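Local structure of encapsidation protein (Lactococcus phage asccphi28, 7JQP) at residues 61-70 with 106-114; 278-286 with 294-302. The protein probably couples ATP hydrolysis to the pumping of the viral genome into the phage capsid, working as one of five subunits of a packaging motor. One frame throughout, in Å; residues are numbered along the deposited sequence.

Contact 1 of 2, residues 61-70 with 106-114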
loop_
_atom_site.group_PDB
_atom_site.type_symbol
_atom_site.label_atom_id
_atom_site.label_comp_id
_atom_site.label_asym_id
_atom_site.label_seq_id
_atom_site.Cartn_x
_atom_site.Cartn_y
_atom_site.Cartn_z
ATOM N N ILE A 61 -13.078 -6.242 -6.056
ATOM C CA ILE A 61 -13.957 -5.083 -6.173
ATOM C C ILE A 61 -13.166 -3.798 -6.357
ATOM O O ILE A 61 -13.561 -2.930 -7.139
ATOM C CB ILE A 61 -14.885 -5.008 -4.940
ATOM C CG1 ILE A 61 -15.927 -6.126 -5.057
ATOM C CG2 ILE A 61 -15.535 -3.640 -4.818
ATOM C CD1 ILE A 61 -16.939 -6.139 -3.970
ATOM N N ASP A 62 -12.054 -3.646 -5.639
ATOM C CA ASP A 62 -11.260 -2.431 -5.779
ATOM C C ASP A 62 -10.781 -2.259 -7.214
ATOM O O ASP A 62 -10.780 -1.142 -7.747
ATOM C CB ASP A 62 -10.083 -2.461 -4.806
ATOM C CG ASP A 62 -10.515 -2.259 -3.362
ATOM O OD1 ASP A 62 -11.684 -1.881 -3.132
ATOM O OD2 ASP A 62 -9.685 -2.475 -2.456
ATOM N N GLU A 63 -10.384 -3.354 -7.860
ATOM C CA GLU A 63 -9.982 -3.318 -9.258
ATOM C C GLU A 63 -11.167 -3.300 -10.215
ATOM O O GLU A 63 -10.976 -3.011 -11.400
ATOM C CB GLU A 63 -9.089 -4.521 -9.578
ATOM C CG GLU A 63 -7.681 -4.430 -9.006
ATOM C CD GLU A 63 -6.878 -5.699 -9.235
ATOM O OE1 GLU A 63 -7.391 -6.618 -9.909
ATOM O OE2 GLU A 63 -5.735 -5.780 -8.737
ATOM N N LEU A 64 -12.374 -3.586 -9.736
ATOM C CA LEU A 64 -13.544 -3.605 -10.604
ATOM C C LEU A 64 -13.900 -2.197 -11.063
ATOM O O LEU A 64 -13.770 -1.228 -10.309
ATOM C CB LEU A 64 -14.728 -4.233 -9.870
ATOM C CG LEU A 64 -16.057 -4.274 -10.622
ATOM C CD1 LEU A 64 -15.978 -5.210 -11.814
ATOM C CD2 LEU A 64 -17.183 -4.684 -9.684
ATOM N N GLU A 65 -14.345 -2.091 -12.319
ATOM C CA GLU A 65 -14.770 -0.814 -12.896
ATOM C C GLU A 65 -16.278 -0.691 -12.724
ATOM O O GLU A 65 -17.061 -1.183 -13.537
ATOM C CB GLU A 65 -14.391 -0.731 -14.368
ATOM C CG GLU A 65 -12.901 -0.647 -14.625
ATOM C CD GLU A 65 -12.312 0.706 -14.299
ATOM O OE1 GLU A 65 -12.985 1.735 -14.520
ATOM O OE2 GLU A 65 -11.162 0.736 -13.810
ATOM N N LYS A 66 -16.708 -0.025 -11.644
ATOM C CA LYS A 66 -18.142 0.091 -11.386
ATOM C C LYS A 66 -18.846 0.875 -12.488
ATOM O O LYS A 66 -20.020 0.616 -12.781
ATOM C CB LYS A 66 -18.418 0.722 -10.016
ATOM C CG LYS A 66 -17.350 0.434 -8.974
ATOM C CD LYS A 66 -17.231 -1.071 -8.769
ATOM C CE LYS A 66 -16.630 -1.438 -7.426
ATOM N NZ LYS A 66 -15.414 -0.655 -7.081
ATOM N N ASN A 67 -18.153 1.840 -13.098
ATOM C CA ASN A 67 -18.781 2.670 -14.120
ATOM C C ASN A 67 -19.316 1.820 -15.267
ATOM O O ASN A 67 -20.360 2.137 -15.853
ATOM C CB ASN A 67 -17.783 3.700 -14.649
ATOM C CG ASN A 67 -17.172 4.540 -13.547
ATOM O OD1 ASN A 67 -17.855 4.954 -12.611
ATOM N ND2 ASN A 67 -15.872 4.787 -13.648
ATOM N N ASN A 68 -18.611 0.741 -15.616
ATOM C CA ASN A 68 -19.019 -0.111 -16.724
ATOM C C ASN A 68 -19.860 -1.300 -16.272
ATOM O O ASN A 68 -20.108 -2.212 -17.068
ATOM C CB ASN A 68 -17.804 -0.621 -17.506
ATOM C CG ASN A 68 -16.933 0.503 -18.027
ATOM O OD1 ASN A 68 -17.284 1.675 -17.915
ATOM N ND2 ASN A 68 -15.838 0.144 -18.690
ATOM N N PHE A 69 -20.297 -1.311 -15.011
ATOM C CA PHE A 69 -21.192 -2.363 -14.541
ATOM C C PHE A 69 -22.498 -2.338 -15.324
ATOM O O PHE A 69 -23.037 -3.388 -15.691
ATOM C CB PHE A 69 -21.448 -2.180 -13.045
ATOM C CG PHE A 69 -22.051 -3.381 -12.370
ATOM C CD1 PHE A 69 -21.305 -4.535 -12.195
ATOM C CD2 PHE A 69 -23.352 -3.355 -11.902
ATOM C CE1 PHE A 69 -21.845 -5.639 -11.567
ATOM C CE2 PHE A 69 -23.901 -4.459 -11.277
ATOM C CZ PHE A 69 -23.145 -5.603 -11.109
ATOM N N ILE A 70 -23.011 -1.139 -15.596
ATOM C CA ILE A 70 -24.152 -0.913 -16.475
ATOM C C ILE A 70 -23.631 -0.188 -17.710
ATOM O O ILE A 70 -22.978 0.856 -17.588
ATOM C CB ILE A 70 -25.225 -0.071 -15.765
ATOM C CG1 ILE A 70 -25.723 -0.781 -14.504
ATOM C CG2 ILE A 70 -26.382 0.201 -16.725
ATOM C CD1 ILE A 70 -26.684 0.051 -13.669
ATOM N N ILE A 106 -27.478 7.340 -14.412
ATOM C CA ILE A 106 -26.776 6.330 -13.628
ATOM C C ILE A 106 -25.457 6.948 -13.182
ATOM O O ILE A 106 -24.625 7.327 -14.013
ATOM C CB ILE A 106 -26.541 5.052 -14.447
ATOM C CG1 ILE A 106 -27.879 4.354 -14.705
ATOM C CG2 ILE A 106 -25.551 4.145 -13.723
ATOM C CD1 ILE A 106 -27.778 3.125 -15.582
ATOM N N LYS A 107 -25.270 7.049 -11.875
ATOM C CA LYS A 107 -24.079 7.622 -11.257
ATOM C C LYS A 107 -23.420 6.571 -10.382
ATOM O O LYS A 107 -24.084 5.951 -9.546
ATOM C CB LYS A 107 -24.478 8.858 -10.448
ATOM C CG LYS A 107 -23.385 9.518 -9.636
ATOM C CD LYS A 107 -23.994 10.534 -8.656
ATOM C CE LYS A 107 -24.994 11.460 -9.348
ATOM N NZ LYS A 107 -25.432 12.576 -8.461
ATOM N N ALA A 108 -22.122 6.363 -10.584
ATOM C CA ALA A 108 -21.346 5.416 -9.794
ATOM C C ALA A 108 -20.341 6.171 -8.937
ATOM O O ALA A 108 -19.457 6.853 -9.467
ATOM C CB ALA A 108 -20.631 4.408 -10.693
ATOM N N ILE A 109 -20.477 6.051 -7.619
ATOM C CA ILE A 109 -19.572 6.686 -6.668
ATOM C C ILE A 109 -19.149 5.646 -5.641
ATOM O O ILE A 109 -19.998 5.017 -5.000
ATOM C CB ILE A 109 -20.211 7.904 -5.970
ATOM C CG1 ILE A 109 -20.703 8.910 -7.012
ATOM C CG2 ILE A 109 -19.219 8.542 -5.007
ATOM C CD1 ILE A 109 -21.329 10.161 -6.422
ATOM N N ARG A 110 -17.839 5.474 -5.483
ATOM C CA ARG A 110 -17.267 4.578 -4.474
ATOM C C ARG A 110 -17.786 3.169 -4.752
ATOM O O ARG A 110 -17.709 2.713 -5.903
ATOM C CB ARG A 110 -17.586 5.136 -3.090
ATOM C CG ARG A 110 -16.755 6.344 -2.702
ATOM C CD ARG A 110 -17.237 6.964 -1.401
ATOM N NE ARG A 110 -16.357 8.047 -0.969
ATOM C CZ ARG A 110 -16.306 9.245 -1.544
ATOM N NH1 ARG A 110 -17.080 9.521 -2.585
ATOM N NH2 ARG A 110 -15.473 10.167 -1.081
ATOM N N ASN A 111 -18.299 2.455 -3.754
ATOM C CA ASN A 111 -18.767 1.086 -3.888
ATOM C C ASN A 111 -20.261 1.002 -4.165
ATOM O O ASN A 111 -20.865 -0.053 -3.942
ATOM C CB ASN A 111 -18.413 0.322 -2.608
ATOM C CG ASN A 111 -16.980 -0.183 -2.598
ATOM O OD1 ASN A 111 -16.201 0.099 -3.510
ATOM N ND2 ASN A 111 -16.598 -0.848 -1.511
ATOM N N LYS A 112 -20.866 2.084 -4.652
ATOM C CA LYS A 112 -22.294 2.115 -4.921
ATOM C C LYS A 112 -22.545 2.643 -6.327
ATOM O O LYS A 112 -21.763 3.435 -6.859
ATOM C CB LYS A 112 -23.026 3.005 -3.905
ATOM C CG LYS A 112 -22.844 2.573 -2.459
ATOM C CD LYS A 112 -23.668 3.433 -1.514
ATOM C CE LYS A 112 -23.466 3.012 -0.067
ATOM N NZ LYS A 112 -24.348 3.766 0.867
ATOM N N ILE A 113 -23.656 2.210 -6.912
ATOM C CA ILE A 113 -24.162 2.744 -8.171
ATOM C C ILE A 113 -25.533 3.333 -7.881
ATOM O O ILE A 113 -26.368 2.678 -7.245
ATOM C CB ILE A 113 -24.257 1.654 -9.251
ATOM C CG1 ILE A 113 -22.865 1.240 -9.723
ATOM C CG2 ILE A 113 -25.081 2.174 -10.427
ATOM C CD1 ILE A 113 -22.874 0.046 -10.659
ATOM N N PHE A 114 -25.767 4.561 -8.333
ATOM C CA PHE A 114 -27.002 5.273 -8.039
ATOM C C PHE A 114 -27.783 5.479 -9.329
ATOM O O PHE A 114 -27.214 5.883 -10.348
ATOM C CB PHE A 114 -26.714 6.618 -7.373
ATOM C CG PHE A 114 -25.972 6.503 -6.075
ATOM C CD1 PHE A 114 -24.589 6.445 -6.066
ATOM C CD2 PHE A 114 -26.648 6.430 -4.869
ATOM C CE1 PHE A 114 -23.891 6.336 -4.878
ATOM C CE2 PHE A 114 -25.954 6.316 -3.676
ATOM C CZ PHE A 114 -24.574 6.269 -3.682
#
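The ring of Phe69 has methyl CD1 of Ile113 packed obliquely against it, 3.7 Å from Phe69 CD2 and 3.6 Å from Phe69 CB, while the two side chains cross at about a right angle. A flat ring suits the place because two other aromatic rings, Tyr53 and Phe123, meet it edge-to-face. Asn67 OD1 packs against the Ala108 methyl, a van der Waals contact of 3.4 Å to CB; alanine is small enough for the 61-70 backbone to come down over the strand. Asn111 turns its amide oxygen toward Lys66, although NZ stays 3.7 Å from Asn111 OD1. Here the segment that follows helix 58-62 lies against a beta hairpin, strands 102-109 and 112-115 joined by a type II' turn from Ile109 to Lys112, within the large sheet of the P-loop ATPase fold. Lys66 is long and flexible enough to fold back: bent at chi2 (-59°) and chi4 (-46°), it carries NZ to Ile61 O at 2.9 Å, approaching from the face of that carbonyl opposite Leu64 N, while Phe123 gives it a cation-pi partner. At the far end, branched Ile70 and Ile106 fill the interior between this segment and the strand, Ile70 CG2 lying 3.4 Å from Ile106 CD1.

Contact 2 of 2, residues 278-286 with 294-302; sequences DRQYLGIAE and EYYYQVYKT
Ile284 runs down beside Tyr297, both pointing the same way from a non-hydrogen-bonded pair. Its CB branches: CG2 stays near the backbone, 4.2 Å from Tyr296 O, while CG1, anti to the carbonyl carbon (chi1 -67°), lies over the centre of the Tyr297 ring in a CH-pi contact, 4.2 Å from the centroid and 5° off the ring normal. CD1 then reaches Tyr297 CZ at 4.0 Å, still over that face. The apolar CG1-CD1 arm suits the ring face it lies along, and the ring's hydroxyl is hydrogen-bonded to Tyr338 O. These strands, 280-288 and 293-300, form an antiparallel beta hairpin with Tyr281-Tyr300, Gly283-Gln298 and Ala285-Tyr296 as hydrogen-bonded pairs; Ala285 N to Tyr296 O, at 2.8 Å, is nearly straight (177°). Leu282, Ile284, Tyr297 and Val299 share the face covered by helix 352-365, with Leu282 CD2 3.5 Å from Val299 CG2. Also on this face, Glu286 OE2 meets the edge of the Tyr295 ring, 3.4 Å from CE1, and is hydrogen-bonded to Tyr338 OH, while Glu286 OE1 forms a salt bridge with Lys272 NZ. On the other face, Gly283 lies beside the CE1 edge of the Tyr300 ring, near its plane; lacking a side chain, it lets the ring lie close along the strand.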
loop_
_atom_site.group_PDB
_atom_site.type_symbol
_atom_site.label_atom_id
_atom_site.label_comp_id
_atom_site.label_asym_id
_atom_site.label_seq_id
_atom_site.Cartn_x
_atom_site.Cartn_y
_atom_site.Cartn_z
ATOM N N ASP A 278 -22.336 -32.481 13.817
ATOM C CA ASP A 278 -23.630 -32.379 13.143
ATOM C C ASP A 278 -24.456 -33.648 13.344
ATOM O O ASP A 278 -24.916 -34.280 12.390
ATOM C CB ASP A 278 -23.431 -32.072 11.655
ATOM C CG ASP A 278 -24.729 -31.769 10.940
ATOM O OD1 ASP A 278 -25.778 -31.702 11.608
ATOM O OD2 ASP A 278 -24.700 -31.590 9.704
ATOM N N ARG A 279 -24.650 -34.013 14.612
ATOM C CA ARG A 279 -25.501 -35.135 15.004
ATOM C C ARG A 279 -24.998 -36.463 14.455
ATOM O O ARG A 279 -25.769 -37.419 14.321
ATOM C CB ARG A 279 -26.951 -34.889 14.575
ATOM C CG ARG A 279 -27.635 -33.810 15.403
ATOM C CD ARG A 279 -29.085 -33.590 15.001
ATOM N NE ARG A 279 -29.797 -32.837 16.030
ATOM C CZ ARG A 279 -31.120 -32.775 16.139
ATOM N NH1 ARG A 279 -31.895 -33.423 15.279
ATOM N NH2 ARG A 279 -31.668 -32.065 17.116
ATOM N N GLN A 280 -23.706 -36.536 14.152
ATOM C CA GLN A 280 -23.089 -37.739 13.616
ATOM C C GLN A 280 -21.667 -37.819 14.148
ATOM O O GLN A 280 -21.173 -36.898 14.805
ATOM C CB GLN A 280 -23.079 -37.743 12.085
ATOM C CG GLN A 280 -24.323 -38.315 11.432
ATOM C CD GLN A 280 -24.198 -38.371 9.919
ATOM O OE1 GLN A 280 -23.356 -37.690 9.330
ATOM N NE2 GLN A 280 -25.026 -39.194 9.283
ATOM N N TYR A 281 -21.003 -38.931 13.852
ATOM C CA TYR A 281 -19.609 -39.127 14.219
ATOM C C TYR A 281 -18.796 -39.368 12.958
ATOM O O TYR A 281 -19.123 -40.253 12.161
ATOM C CB TYR A 281 -19.444 -40.300 15.185
ATOM C CG TYR A 281 -20.231 -40.149 16.465
ATOM C CD1 TYR A 281 -21.592 -40.418 16.501
ATOM C CD2 TYR A 281 -19.615 -39.737 17.637
ATOM C CE1 TYR A 281 -22.317 -40.282 17.668
ATOM C CE2 TYR A 281 -20.332 -39.597 18.809
ATOM C CZ TYR A 281 -21.682 -39.872 18.820
ATOM O OH TYR A 281 -22.400 -39.737 19.988
ATOM N N LEU A 282 -17.750 -38.569 12.776
ATOM C CA LEU A 282 -16.836 -38.712 11.655
ATOM C C LEU A 282 -15.594 -39.448 12.131
ATOM O O LEU A 282 -15.025 -39.100 13.170
ATOM C CB LEU A 282 -16.447 -37.353 11.081
ATOM C CG LEU A 282 -17.557 -36.477 10.507
ATOM C CD1 LEU A 282 -16.980 -35.114 10.148
ATOM C CD2 LEU A 282 -18.193 -37.126 9.299
ATOM N N GLY A 283 -15.182 -40.459 11.380
ATOM C CA GLY A 283 -14.046 -41.269 11.762
ATOM C C GLY A 283 -13.025 -41.337 10.647
ATOM O O GLY A 283 -13.361 -41.314 9.463
ATOM N N ILE A 284 -11.759 -41.416 11.050
ATOM C CA ILE A 284 -10.640 -41.587 10.134
ATOM C C ILE A 284 -10.001 -42.933 10.434
ATOM O O ILE A 284 -9.627 -43.206 11.580
ATOM C CB ILE A 284 -9.610 -40.450 10.264
ATOM C CG1 ILE A 284 -10.219 -39.134 9.777
ATOM C CG2 ILE A 284 -8.349 -40.795 9.485
ATOM C CD1 ILE A 284 -9.306 -37.932 9.919
ATOM N N ALA A 285 -9.872 -43.767 9.408
ATOM C CA ALA A 285 -9.319 -45.104 9.549
ATOM C C ALA A 285 -7.997 -45.178 8.802
ATOM O O ALA A 285 -7.912 -44.773 7.638
ATOM C CB ALA A 285 -10.286 -46.162 9.014
ATOM N N GLU A 286 -6.975 -45.697 9.473
ATOM C CA GLU A 286 -5.649 -45.863 8.900
ATOM C C GLU A 286 -5.365 -47.349 8.748
ATOM O O GLU A 286 -5.467 -48.110 9.717
ATOM C CB GLU A 286 -4.591 -45.190 9.773
ATOM C CG GLU A 286 -4.648 -43.665 9.726
ATOM C CD GLU A 286 -3.562 -43.013 10.554
ATOM O OE1 GLU A 286 -2.896 -43.730 11.331
ATOM O OE2 GLU A 286 -3.372 -41.785 10.422
ATOM N N GLU A 294 -2.540 -46.327 4.500
ATOM C CA GLU A 294 -3.713 -45.988 3.698
ATOM C C GLU A 294 -4.761 -45.297 4.564
ATOM O O GLU A 294 -4.928 -45.645 5.736
ATOM C CB GLU A 294 -4.318 -47.227 3.045
ATOM C CG GLU A 294 -4.962 -46.982 1.710
ATOM C CD GLU A 294 -4.919 -48.205 0.800
ATOM O OE1 GLU A 294 -5.109 -49.339 1.289
ATOM O OE2 GLU A 294 -4.680 -48.016 -0.410
ATOM N N TYR A 295 -5.412 -44.272 4.012
ATOM C CA TYR A 295 -6.374 -43.458 4.747
ATOM C C TYR A 295 -7.787 -43.663 4.215
ATOM O O TYR A 295 -8.010 -43.624 3.001
ATOM C CB TYR A 295 -5.975 -41.984 4.652
ATOM C CG TYR A 295 -4.593 -41.716 5.200
ATOM C CD1 TYR A 295 -4.399 -41.456 6.549
ATOM C CD2 TYR A 295 -3.478 -41.733 4.369
ATOM C CE1 TYR A 295 -3.137 -41.212 7.056
ATOM C CE2 TYR A 295 -2.211 -41.490 4.866
ATOM C CZ TYR A 295 -2.047 -41.231 6.210
ATOM O OH TYR A 295 -0.787 -40.990 6.712
ATOM N N TYR A 296 -8.739 -43.851 5.130
ATOM C CA TYR A 296 -10.153 -43.931 4.789
ATOM C C TYR A 296 -10.929 -42.972 5.679
ATOM O O TYR A 296 -10.760 -42.981 6.901
ATOM C CB TYR A 296 -10.713 -45.344 4.960
ATOM C CG TYR A 296 -10.115 -46.382 4.048
ATOM C CD1 TYR A 296 -8.829 -46.856 4.249
ATOM C CD2 TYR A 296 -10.845 -46.898 2.985
ATOM C CE1 TYR A 296 -8.284 -47.813 3.420
ATOM C CE2 TYR A 296 -10.311 -47.858 2.151
ATOM C CZ TYR A 296 -9.029 -48.311 2.373
ATOM O OH TYR A 296 -8.487 -49.265 1.543
ATOM N N TYR A 297 -11.780 -42.157 5.067
ATOM C CA TYR A 297 -12.618 -41.198 5.776
ATOM C C TYR A 297 -14.039 -41.737 5.791
ATOM O O TYR A 297 -14.627 -41.966 4.728
ATOM C CB TYR A 297 -12.556 -39.825 5.108
ATOM C CG TYR A 297 -11.293 -39.052 5.412
ATOM C CD1 TYR A 297 -10.054 -39.678 5.411
ATOM C CD2 TYR A 297 -11.340 -37.694 5.692
ATOM C CE1 TYR A 297 -8.900 -38.976 5.691
ATOM C CE2 TYR A 297 -10.188 -36.982 5.969
ATOM C CZ TYR A 297 -8.971 -37.629 5.965
ATOM O OH TYR A 297 -7.819 -36.928 6.241
ATOM N N GLN A 298 -14.591 -41.931 6.989
ATOM C CA GLN A 298 -15.876 -42.591 7.146
ATOM C C GLN A 298 -16.789 -41.771 8.049
ATOM O O GLN A 298 -16.342 -40.913 8.814
ATOM C CB GLN A 298 -15.721 -44.008 7.731
ATOM C CG GLN A 298 -14.510 -44.778 7.233
ATOM C CD GLN A 298 -14.080 -45.867 8.206
ATOM O OE1 GLN A 298 -14.257 -45.737 9.418
ATOM N NE2 GLN A 298 -13.518 -46.947 7.677
ATOM N N VAL A 299 -18.085 -42.069 7.951
ATOM C CA VAL A 299 -19.121 -41.443 8.761
ATOM C C VAL A 299 -19.925 -42.542 9.439
ATOM O O VAL A 299 -20.337 -43.507 8.786
ATOM C CB VAL A 299 -20.046 -40.550 7.910
ATOM C CG1 VAL A 299 -21.030 -39.802 8.792
ATOM C CG2 VAL A 299 -19.215 -39.588 7.071
ATOM N N TYR A 300 -20.139 -42.404 10.745
ATOM C CA TYR A 300 -20.913 -43.362 11.525
ATOM C C TYR A 300 -22.110 -42.652 12.142
ATOM O O TYR A 300 -21.951 -41.639 12.831
ATOM C CB TYR A 300 -20.052 -44.005 12.615
ATOM C CG TYR A 300 -18.916 -44.840 12.071
ATOM C CD1 TYR A 300 -17.672 -44.275 11.827
ATOM C CD2 TYR A 300 -19.087 -46.191 11.796
ATOM C CE1 TYR A 300 -16.628 -45.031 11.326
ATOM C CE2 TYR A 300 -18.048 -46.955 11.295
ATOM C CZ TYR A 300 -16.822 -46.370 11.061
ATOM O OH TYR A 300 -15.789 -47.129 10.562
ATOM N N LYS A 301 -23.309 -43.186 11.888
ATOM C CA LYS A 301 -24.522 -42.573 12.420
ATOM C C LYS A 301 -24.608 -42.725 13.934
ATOM O O LYS A 301 -25.091 -41.820 14.625
ATOM C CB LYS A 301 -25.755 -43.178 11.747
ATOM C CG LYS A 301 -26.034 -42.613 10.358
ATOM C CD LYS A 301 -27.291 -43.216 9.741
ATOM C CE LYS A 301 -27.757 -42.407 8.536
ATOM N NZ LYS A 301 -29.131 -42.786 8.099
ATOM N N THR A 302 -24.160 -43.862 14.469
ATOM C CA THR A 302 -24.246 -44.119 15.900
ATOM C C THR A 302 -22.936 -44.716 16.399
ATOM O O THR A 302 -22.160 -45.295 15.636
ATOM C CB THR A 302 -25.408 -45.067 16.240
ATOM O OG1 THR A 302 -25.511 -45.210 17.662
ATOM C CG2 THR A 302 -25.186 -46.439 15.612
#

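Overall arrangement
Contact 1 closes before contact 2 opens along the chain, and the two lie on opposite sides of the chain's centre, their centres 47 Å apart and their nearest atoms about 30 Å apart. They share no sheet. Residues 106-114 belong to the eleven-stranded sheet that also holds strand 21-26, which leads into a probable Walker A loop, whereas both strands of contact 2 belong to a separate six-stranded sheet with helices 328-343 and 352-365 packed on one face. Both contact regions nevertheless reach the same neighbouring subunit: Lys112 forms a salt bridge with its Glu65, and Asp278 another with its Arg246. Distant parts of one chain are therefore tied to one neighbour in the five-chain assembly.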